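Local coordinates for protein HTH-type transcriptional repressor NemR (Escherichia coli, PDB 4YZE) that represses transcription of the nemRA-gloA operon by binding its operator, the NemR box, and responds to electrophiles and reactive chlorine species, at residues Y50-S53 / K54-G58; D10-E13 / H14-T18; Q21-Q25 / R26-G30; A67-H70 / Q71-T74. The protein carries 5 engineered substitutions. All coordinates share one frame; numbering follows the deposited sequence.

Interaction 1. Residues Y50-S53 / K54-G58; sequences YFRS and KEAFG
Ser53 caps the start of helix 54-79, its OG accepting from Ala56 N at 3.3 Å in a nearly straight bond. The hydroxyl sits between its own backbone N and carbonyl carbon (chi1 65°), a setting that turns it toward the first turn of the helix. It thus serves an amide that lies too early for a regular helical bond; Ser53 O then accepts the first regular one, from Phe57 N at 3.0 Å. Gly58 N to Lys54 O continues the pattern.

Outside this cap, Arg52 bends at chi3 and brings NH1 to Glu55 OE1, a 3.1 Å salt bridge whose hydrogen bond is weak, with the two planar groups 44° apart. The CB of Ala56 lies over the centre of the guanidinium, 3.7 Å above its plane. The other carboxylate oxygen, Glu55 OE2, is hydrogen-bonded to Ser121 OG, while Lys54 NZ bonds the carbonyls of Phe28 and Met31.

On the buried side, Phe57 turns an edge to the face of Phe51 in a T-shaped pair, centroids 5.2 Å apart and planes at 90°. This corner leads from helix 44-50, the end of the predicted helix-turn-helix, into helix 54-79, and both phenylalanines pack on Leu16 of helix 10-26.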
loop_
_atom_site.group_PDB
_atom_site.type_symbol
_atom_site.label_atom_id
_atom_site.label_comp_id
_atom_site.label_asym_id
_atom_site.label_seq_id
_atom_site.Cartn_x
_atom_site.Cartn_y
_atom_site.Cartn_z
ATOM N N TYR A 50 11.505 20.389 23.912
ATOM C CA TYR A 50 11.464 18.932 23.819
ATOM C C TYR A 50 12.049 18.422 22.513
ATOM O O TYR A 50 12.695 17.377 22.475
ATOM C CB TYR A 50 10.032 18.418 23.982
ATOM C CG TYR A 50 9.472 18.654 25.360
ATOM C CD1 TYR A 50 10.096 18.121 26.479
ATOM C CD2 TYR A 50 8.323 19.405 25.546
ATOM C CE1 TYR A 50 9.594 18.337 27.745
ATOM C CE2 TYR A 50 7.810 19.621 26.810
ATOM C CZ TYR A 50 8.453 19.087 27.903
ATOM O OH TYR A 50 7.954 19.298 29.163
ATOM N N PHE A 51 11.814 19.164 21.442
ATOM C CA PHE A 51 12.183 18.695 20.121
ATOM C C PHE A 51 12.913 19.789 19.372
ATOM O O PHE A 51 12.458 20.933 19.337
ATOM C CB PHE A 51 10.929 18.255 19.357
ATOM C CG PHE A 51 10.121 17.217 20.082
ATOM C CD1 PHE A 51 10.510 15.885 20.069
ATOM C CD2 PHE A 51 8.978 17.570 20.775
ATOM C CE1 PHE A 51 9.773 14.925 20.737
ATOM C CE2 PHE A 51 8.233 16.615 21.446
ATOM C CZ PHE A 51 8.630 15.295 21.423
ATOM N N ARG A 52 14.050 19.423 18.789
ATOM C CA ARG A 52 14.874 20.339 18.005
ATOM C C ARG A 52 14.088 20.946 16.851
ATOM O O ARG A 52 14.255 22.126 16.525
ATOM C CB ARG A 52 16.117 19.609 17.477
ATOM C CG ARG A 52 16.443 19.877 16.009
ATOM C CD ARG A 52 17.703 19.146 15.566
ATOM N NE ARG A 52 17.625 17.717 15.852
ATOM C CZ ARG A 52 17.348 16.775 14.953
ATOM N NH1 ARG A 52 17.121 17.098 13.686
ATOM N NH2 ARG A 52 17.305 15.505 15.327
ATOM N N SER A 53 13.214 20.143 16.252
ATOM C CA SER A 53 12.485 20.572 15.065
ATOM C C SER A 53 11.288 19.682 14.770
ATOM O O SER A 53 11.040 18.692 15.468
ATOM C CB SER A 53 13.405 20.544 13.852
ATOM O OG SER A 53 13.804 19.212 13.571
ATOM N N LYS A 54 10.555 20.035 13.718
ATOM C CA LYS A 54 9.416 19.244 13.296
ATOM C C LYS A 54 9.890 17.860 12.894
ATOM O O LYS A 54 9.230 16.852 13.187
ATOM C CB LYS A 54 8.683 19.908 12.131
ATOM C CG LYS A 54 7.491 19.083 11.648
ATOM C CD LYS A 54 6.936 19.576 10.323
ATOM C CE LYS A 54 5.686 18.800 9.973
ATOM N NZ LYS A 54 5.232 18.975 8.563
ATOM N N GLU A 55 11.043 17.811 12.234
ATOM C CA GLU A 55 11.598 16.547 11.770
ATOM C C GLU A 55 11.918 15.645 12.951
ATOM O O GLU A 55 11.597 14.458 12.936
ATOM C CB GLU A 55 12.857 16.768 10.926
ATOM C CG GLU A 55 13.466 15.432 10.388
ATOM C CD GLU A 55 14.580 14.870 11.272
ATOM O OE1 GLU A 55 14.926 15.505 12.289
ATOM O OE2 GLU A 55 15.127 13.797 10.947
ATOM N N ALA A 56 12.552 16.221 13.971
ATOM C CA ALA A 56 12.937 15.461 15.160
ATOM C C ALA A 56 11.689 14.877 15.832
ATOM O O ALA A 56 11.650 13.704 16.237
ATOM C CB ALA A 56 13.715 16.355 16.124
ATOM N N PHE A 57 10.668 15.718 15.923
ATOM C CA PHE A 57 9.389 15.344 16.477
ATOM C C PHE A 57 8.752 14.144 15.757
ATOM O O PHE A 57 8.218 13.222 16.400
ATOM C CB PHE A 57 8.457 16.550 16.404
ATOM C CG PHE A 57 7.059 16.232 16.766
ATOM C CD1 PHE A 57 6.676 16.184 18.098
ATOM C CD2 PHE A 57 6.124 15.973 15.784
ATOM C CE1 PHE A 57 5.373 15.892 18.447
ATOM C CE2 PHE A 57 4.820 15.675 16.119
ATOM C CZ PHE A 57 4.442 15.635 17.455
ATOM N N GLY A 58 8.790 14.170 14.425
ATOM C CA GLY A 58 8.269 13.073 13.628
ATOM C C GLY A 58 8.940 11.739 13.931
ATOM O O GLY A 58 8.266 10.718 14.003
#

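Interaction 2. Residues D10-E13 / H14-T18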
loop_
_atom_site.group_PDB
_atom_site.type_symbol
_atom_site.label_atom_id
_atom_site.label_comp_id
_atom_site.label_asym_id
_atom_site.label_seq_id
_atom_site.Cartn_x
_atom_site.Cartn_y
_atom_site.Cartn_z
ATOM N N ASP A 10 4.601 14.341 30.687
ATOM C CA ASP A 10 3.207 14.199 30.275
ATOM C C ASP A 10 2.942 15.140 29.096
ATOM O O ASP A 10 2.130 14.848 28.216
ATOM C CB ASP A 10 2.262 14.536 31.438
ATOM C CG ASP A 10 2.681 13.882 32.751
ATOM O OD1 ASP A 10 3.540 14.460 33.455
ATOM O OD2 ASP A 10 2.142 12.803 33.086
ATOM N N THR A 11 3.642 16.273 29.095
ATOM C CA THR A 11 3.585 17.237 28.000
ATOM C C THR A 11 4.158 16.624 26.727
ATOM O O THR A 11 3.556 16.700 25.648
ATOM C CB THR A 11 4.398 18.499 28.335
ATOM O OG1 THR A 11 3.966 19.034 29.594
ATOM C CG2 THR A 11 4.234 19.555 27.243
ATOM N N ARG A 12 5.332 16.022 26.867
ATOM C CA ARG A 12 5.993 15.335 25.766
ATOM C C ARG A 12 5.075 14.316 25.081
ATOM O O ARG A 12 4.939 14.338 23.857
ATOM C CB ARG A 12 7.261 14.647 26.263
ATOM C CG ARG A 12 8.346 14.562 25.219
ATOM C CD ARG A 12 9.547 13.789 25.728
ATOM N NE ARG A 12 10.449 13.429 24.641
ATOM C CZ ARG A 12 10.288 12.357 23.867
ATOM N NH1 ARG A 12 9.252 11.547 24.056
ATOM N NH2 ARG A 12 11.161 12.093 22.900
ATOM N N GLU A 13 4.445 13.439 25.861
ATOM C CA GLU A 13 3.516 12.459 25.293
ATOM C C GLU A 13 2.324 13.158 24.642
ATOM O O GLU A 13 1.826 12.723 23.601
ATOM C CB GLU A 13 3.019 11.478 26.361
ATOM C CG GLU A 13 4.034 10.425 26.780
ATOM C CD GLU A 13 4.309 9.393 25.693
ATOM O OE1 GLU A 13 3.336 8.862 25.108
ATOM O OE2 GLU A 13 5.499 9.112 25.427
ATOM N N HIS A 14 1.874 14.245 25.258
ATOM C CA HIS A 14 0.743 14.986 24.721
ATOM C C HIS A 14 1.031 15.505 23.316
ATOM O O HIS A 14 0.198 15.345 22.425
ATOM C CB HIS A 14 0.345 16.137 25.636
ATOM C CG HIS A 14 -0.906 16.830 25.206
ATOM N ND1 HIS A 14 -2.030 16.143 24.780
ATOM C CD2 HIS A 14 -1.218 18.141 25.114
ATOM C CE1 HIS A 14 -2.970 17.000 24.455
ATOM N NE2 HIS A 14 -2.507 18.227 24.649
ATOM N N LEU A 15 2.199 16.118 23.122
ATOM C CA LEU A 15 2.604 16.582 21.794
ATOM C C LEU A 15 2.675 15.417 20.791
ATOM O O LEU A 15 2.160 15.504 19.672
ATOM C CB LEU A 15 3.958 17.290 21.864
ATOM C CG LEU A 15 3.999 18.708 22.445
ATOM C CD1 LEU A 15 5.427 19.137 22.732
ATOM C CD2 LEU A 15 3.327 19.707 21.516
ATOM N N LEU A 16 3.311 14.324 21.196
ATOM C CA LEU A 16 3.467 13.178 20.306
ATOM C C LEU A 16 2.104 12.628 19.891
ATOM O O LEU A 16 1.864 12.382 18.708
ATOM C CB LEU A 16 4.325 12.103 20.967
ATOM C CG LEU A 16 5.772 12.549 21.198
ATOM C CD1 LEU A 16 6.513 11.564 22.095
ATOM C CD2 LEU A 16 6.519 12.725 19.867
ATOM N N ALA A 17 1.203 12.496 20.864
ATOM C CA ALA A 17 -0.139 11.958 20.620
ATOM C C ALA A 17 -0.923 12.838 19.659
ATOM O O ALA A 17 -1.537 12.347 18.706
ATOM C CB ALA A 17 -0.897 11.795 21.931
ATOM N N THR A 18 -0.905 14.140 19.927
ATOM C CA THR A 18 -1.572 15.110 19.065
ATOM C C THR A 18 -1.006 15.022 17.651
ATOM O O THR A 18 -1.763 14.980 16.680
ATOM C CB THR A 18 -1.379 16.531 19.588
ATOM O OG1 THR A 18 -1.677 16.568 20.990
ATOM C CG2 THR A 18 -2.287 17.500 18.842
#
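Asp10 and His14 are joined through the main chain, His14 N bonding Asp10 O at 3.0 Å in an early turn of helix 10-26. One residue on, the carbonyl of Thr11 receives Leu15 N at 2.9 Å, and it also lies against the side chain of His14, whose CB approaches Thr11 O to 3.3 Å.

The carbonyl of Arg12 accepts from Leu16 N, and its chain, extended from CG to NE, carries NH1 to within 3.4 Å of Leu16 CD1, the methyl lying obliquely to the guanidinium plane. Leu16 sends CG beside its own backbone N (chi1 -66°), which lays that carbon 3.3 Å from Arg12 O and folds the leucine back along the preceding turn.

Glu13 contributes its carbonyl to Ala17 N at 2.8 Å, and Ala17 CB rests against the same oxygen. Its carboxylate, bent at chi2, is engaged through OE1 in a salt bridge with Arg64. On the next residue, His14 O is gripped by both Thr18 N and Thr18 OG1, arriving from opposite faces of the carbonyl plane, and OG1 lies 3.7 Å over one face of the His14 ring, toward the rim of the ring.

In this part of the DNA-binding domain, Leu16 packs on Ala60 of helix 54-79, whereas Leu15 meets Leu36 of helix 33-40 and Phe47 of helix 44-50.

Interaction 3. Residues Q21-Q25 / R26-G30. Engineered in segment 21-25: Ser23 (natural residue Cys).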
loop_
_atom_site.group_PDB
_atom_site.type_symbol
_atom_site.label_atom_id
_atom_site.label_comp_id
_atom_site.label_asym_id
_atom_site.label_seq_id
_atom_site.Cartn_x
_atom_site.Cartn_y
_atom_site.Cartn_z
ATOM N N GLN A 21 -2.370 11.930 15.768
ATOM C CA GLN A 21 -3.746 12.143 15.317
ATOM C C GLN A 21 -3.802 13.032 14.070
ATOM O O GLN A 21 -4.492 12.708 13.100
ATOM C CB GLN A 21 -4.612 12.737 16.440
ATOM N N LEU A 22 -3.059 14.138 14.093
ATOM C CA LEU A 22 -3.048 15.086 12.976
ATOM C C LEU A 22 -2.374 14.537 11.712
ATOM O O LEU A 22 -2.883 14.741 10.605
ATOM C CB LEU A 22 -2.381 16.403 13.392
ATOM C CG LEU A 22 -3.166 17.349 14.296
ATOM C CD1 LEU A 22 -2.269 18.509 14.731
ATOM C CD2 LEU A 22 -4.398 17.867 13.566
ATOM N N SER A 23 -1.225 13.872 11.878
ATOM C CA SER A 23 -0.535 13.209 10.773
ATOM C C SER A 23 -1.468 12.209 10.107
ATOM O O SER A 23 -1.522 12.111 8.878
ATOM C CB SER A 23 0.705 12.461 11.274
ATOM O OG SER A 23 1.748 13.345 11.635
ATOM N N LEU A 24 -2.200 11.468 10.935
ATOM C CA LEU A 24 -3.077 10.412 10.448
ATOM C C LEU A 24 -4.211 11.023 9.637
ATOM O O LEU A 24 -4.682 10.427 8.665
ATOM C CB LEU A 24 -3.628 9.597 11.624
ATOM C CG LEU A 24 -4.558 8.426 11.312
ATOM C CD1 LEU A 24 -3.871 7.449 10.380
ATOM C CD2 LEU A 24 -5.004 7.724 12.584
ATOM N N GLN A 25 -4.623 12.227 10.033
ATOM C CA GLN A 25 -5.734 12.917 9.400
ATOM C C GLN A 25 -5.343 13.594 8.093
ATOM O O GLN A 25 -6.114 13.583 7.132
ATOM C CB GLN A 25 -6.319 13.970 10.348
ATOM C CG GLN A 25 -7.322 13.446 11.367
ATOM C CD GLN A 25 -8.095 14.571 12.054
ATOM O OE1 GLN A 25 -7.570 15.672 12.261
ATOM N NE2 GLN A 25 -9.353 14.301 12.399
ATOM N N ARG A 26 -4.161 14.203 8.051
ATOM C CA ARG A 26 -3.815 15.035 6.900
ATOM C C ARG A 26 -2.401 14.839 6.366
ATOM O O ARG A 26 -1.910 15.659 5.589
ATOM C CB ARG A 26 -4.077 16.511 7.215
ATOM C CG ARG A 26 -5.531 16.914 7.003
ATOM C CD ARG A 26 -5.911 18.173 7.768
ATOM N NE ARG A 26 -7.091 17.944 8.595
ATOM C CZ ARG A 26 -7.048 17.695 9.899
ATOM N NH1 ARG A 26 -5.884 17.662 10.534
ATOM N NH2 ARG A 26 -8.169 17.488 10.575
ATOM N N GLY A 27 -1.759 13.745 6.759
ATOM C CA GLY A 27 -0.383 13.504 6.360
ATOM C C GLY A 27 0.597 14.227 7.270
ATOM O O GLY A 27 0.223 15.175 7.963
ATOM N N PHE A 28 1.853 13.794 7.277
ATOM C CA PHE A 28 2.842 14.434 8.135
ATOM C C PHE A 28 3.350 15.768 7.577
ATOM O O PHE A 28 3.450 16.755 8.306
ATOM C CB PHE A 28 4.025 13.504 8.451
ATOM C CG PHE A 28 5.029 14.132 9.381
ATOM C CD1 PHE A 28 4.744 14.268 10.735
ATOM C CD2 PHE A 28 6.238 14.621 8.900
ATOM C CE1 PHE A 28 5.658 14.852 11.603
ATOM C CE2 PHE A 28 7.160 15.223 9.761
ATOM C CZ PHE A 28 6.870 15.333 11.113
ATOM N N THR A 29 3.686 15.791 6.291
ATOM C CA THR A 29 4.152 17.016 5.646
ATOM C C THR A 29 3.039 18.045 5.631
ATOM O O THR A 29 3.293 19.255 5.640
ATOM C CB THR A 29 4.609 16.760 4.207
ATOM O OG1 THR A 29 3.738 15.798 3.600
ATOM C CG2 THR A 29 6.039 16.228 4.192
ATOM N N GLY A 30 1.804 17.548 5.606
ATOM C CA GLY A 30 0.628 18.396 5.640
ATOM C C GLY A 30 0.464 19.097 6.976
ATOM O O GLY A 30 0.023 20.228 7.022
#
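The C-terminal end of helix 10-26, where the chain turns off toward the predicted helix-turn-helix of this TetR-family repressor, is built round Ser23 and Gly27. Ser23 is an engineered substitution for the cysteine that forms a transient interchain disulfide in the presence of reactive electrophiles. Arg26 N still makes a helical bond to Leu22 O at 2.9 Å, but the next one, Gly27 N to Ser23 O, is weak, with an N-H...O angle of 128°. Gly27 then breaks the helix with a positive phi of 83°, a conformation in which a CB would be jammed against the preceding carbonyl oxygen. Its own carbonyl turns back, and Ser23 CA donates a C-H...O contact to Gly27 O at 3.5 Å.

Beyond the turn, Phe28 brings its ring edge to the serine, Phe28 CD1 lying 3.3 Å from Ser23 OG in the ring plane; the hydroxyl is hydrogen-bonded to Gly19 O. On the outer side, Arg26 bends at chi3 (-127°) and runs alongside Gln25. Gln25 CB lies 3.6 Å above one face of the Arg26 guanidinium, toward its rim, and Leu22 CD2 meets the edge, 3.4 Å from Arg26 NH1.

Leu22 packs on Leu36 and Thr39 of helix 33-40, while Ser23 and Phe28 both touch Met61 of helix 54-79, so this helix end touches both of those helices.

Interaction 4. Residues A67-H70 / Q71-T74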
loop_
_atom_site.group_PDB
_atom_site.type_symbol
_atom_site.label_atom_id
_atom_site.label_comp_id
_atom_site.label_asym_id
_atom_site.label_seq_id
_atom_site.Cartn_x
_atom_site.Cartn_y
_atom_site.Cartn_z
ATOM N N ALA A 67 6.552 1.514 18.727
ATOM C CA ALA A 67 6.871 0.839 19.990
ATOM C C ALA A 67 5.610 0.230 20.577
ATOM O O ALA A 67 5.597 -0.922 21.021
ATOM C CB ALA A 67 7.498 1.805 20.983
ATOM N N ALA A 68 4.548 1.018 20.569
ATOM C CA ALA A 68 3.270 0.592 21.114
ATOM C C ALA A 68 2.642 -0.506 20.265
ATOM O O ALA A 68 2.118 -1.472 20.809
ATOM C CB ALA A 68 2.333 1.777 21.245
ATOM N N TYR A 69 2.689 -0.353 18.940
ATOM C CA TYR A 69 2.121 -1.337 18.012
ATOM C C TYR A 69 2.877 -2.661 18.084
ATOM O O TYR A 69 2.286 -3.735 17.975
ATOM C CB TYR A 69 2.161 -0.813 16.572
ATOM C CG TYR A 69 1.449 -1.705 15.567
ATOM C CD1 TYR A 69 0.065 -1.649 15.409
ATOM C CD2 TYR A 69 2.151 -2.601 14.781
ATOM C CE1 TYR A 69 -0.590 -2.468 14.492
ATOM C CE2 TYR A 69 1.503 -3.427 13.866
ATOM C CZ TYR A 69 0.144 -3.354 13.726
ATOM O OH TYR A 69 -0.479 -4.165 12.809
ATOM N N HIS A 70 4.190 -2.570 18.244
ATOM C CA HIS A 70 5.025 -3.761 18.343
ATOM C C HIS A 70 4.625 -4.563 19.586
ATOM O O HIS A 70 4.591 -5.794 19.549
ATOM C CB HIS A 70 6.503 -3.370 18.388
ATOM C CG HIS A 70 7.446 -4.535 18.380
ATOM N ND1 HIS A 70 7.911 -5.114 17.217
ATOM C CD2 HIS A 70 8.027 -5.218 19.397
ATOM C CE1 HIS A 70 8.737 -6.101 17.517
ATOM N NE2 HIS A 70 8.820 -6.188 18.835
ATOM N N GLN A 71 4.302 -3.854 20.665
ATOM C CA GLN A 71 3.943 -4.486 21.931
ATOM C C GLN A 71 2.574 -5.153 21.810
ATOM O O GLN A 71 2.428 -6.332 22.148
ATOM C CB GLN A 71 3.958 -3.459 23.074
ATOM C CG GLN A 71 4.017 -4.059 24.481
ATOM C CD GLN A 71 5.283 -4.878 24.733
ATOM O OE1 GLN A 71 5.271 -6.107 24.636
ATOM N NE2 GLN A 71 6.381 -4.196 25.060
ATOM N N ARG A 72 1.580 -4.409 21.315
ATOM C CA ARG A 72 0.265 -5.001 21.060
ATOM C C ARG A 72 0.383 -6.287 20.237
ATOM O O ARG A 72 -0.162 -7.327 20.610
ATOM C CB ARG A 72 -0.649 -4.021 20.329
ATOM C CG ARG A 72 -1.346 -3.010 21.215
ATOM C CD ARG A 72 -2.497 -2.337 20.462
ATOM N NE ARG A 72 -2.032 -1.582 19.298
ATOM C CZ ARG A 72 -1.475 -0.373 19.368
ATOM N NH1 ARG A 72 -1.297 0.216 20.545
ATOM N NH2 ARG A 72 -1.089 0.251 18.263
ATOM N N LEU A 73 1.105 -6.206 19.123
ATOM C CA LEU A 73 1.303 -7.342 18.230
ATOM C C LEU A 73 2.017 -8.498 18.948
ATOM O O LEU A 73 1.686 -9.657 18.722
ATOM C CB LEU A 73 2.114 -6.910 17.009
ATOM C CG LEU A 73 1.820 -7.546 15.644
ATOM C CD1 LEU A 73 3.098 -7.806 14.867
ATOM C CD2 LEU A 73 0.965 -8.807 15.727
ATOM N N THR A 74 2.990 -8.178 19.803
ATOM C CA THR A 74 3.703 -9.197 20.569
ATOM C C THR A 74 2.741 -9.958 21.478
ATOM O O THR A 74 2.760 -11.187 21.519
ATOM C CB THR A 74 4.828 -8.606 21.439
ATOM O OG1 THR A 74 5.776 -7.920 20.616
ATOM C CG2 THR A 74 5.551 -9.729 22.191
#
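Arg72 leaves the helix with CG beside its backbone N (chi1 -82°) and bends at chi3 (-62°), which folds its guanidinium back toward Tyr69 and Ala68. Tyr69 takes the other course, CG anti to the backbone N (chi1 -173°), and the two side chains cross at about a right angle. Arg72 NH2 comes to 3.6 Å from Tyr69 CD1 at the ring's edge, near its plane, not over the face. One face of the guanidinium is instead laid on the backbone, with Tyr69 CA 3.6 Å above its plane and Ala68 O nearby.

Ala68 O is bonded by Arg72 N at 3.0 Å and more weakly by Gln71 N. At the end of the segment, His70 O holds two donors, Thr74 N at 2.9 Å and Thr74 OG1 at 2.7 Å, which come from opposite faces of the carbonyl plane.

Leu73 supplies the buried part of this turn, its CB 3.3 Å from Tyr69 O. The Tyr69 side chain is about 6 Å from that of Cys108, central to the response to reactive chlorine species. In the second half of helix 54-79, Tyr69 and Leu73 pack on Tyr91 of helix 84-97, while His70, Leu73 and Thr74 meet Leu138 of helix 122-148.

Interactions 1, 2 and 3 lie together in the DNA-binding domain and are partly buried; interaction 4 is a surface contact, its centre about 23 Å from that of interaction 1, although both use helix 54-79. Interactions 2 and 3 share helix 10-26, the one near its start and the other at its C-terminal end. Interactions 1 and 2 touch through apolar side-chain atoms, including Tyr50 on Thr11, and Gly58 CA of interaction 1 packs on the Phe28 ring of interaction 3. Chemistry follows position: the helix ends carry a serine cap and a glycine exit, whereas interactions 2 and 4, within helices, each pair regular amide bonds with a threonine hydroxyl on a carbonyl one turn back.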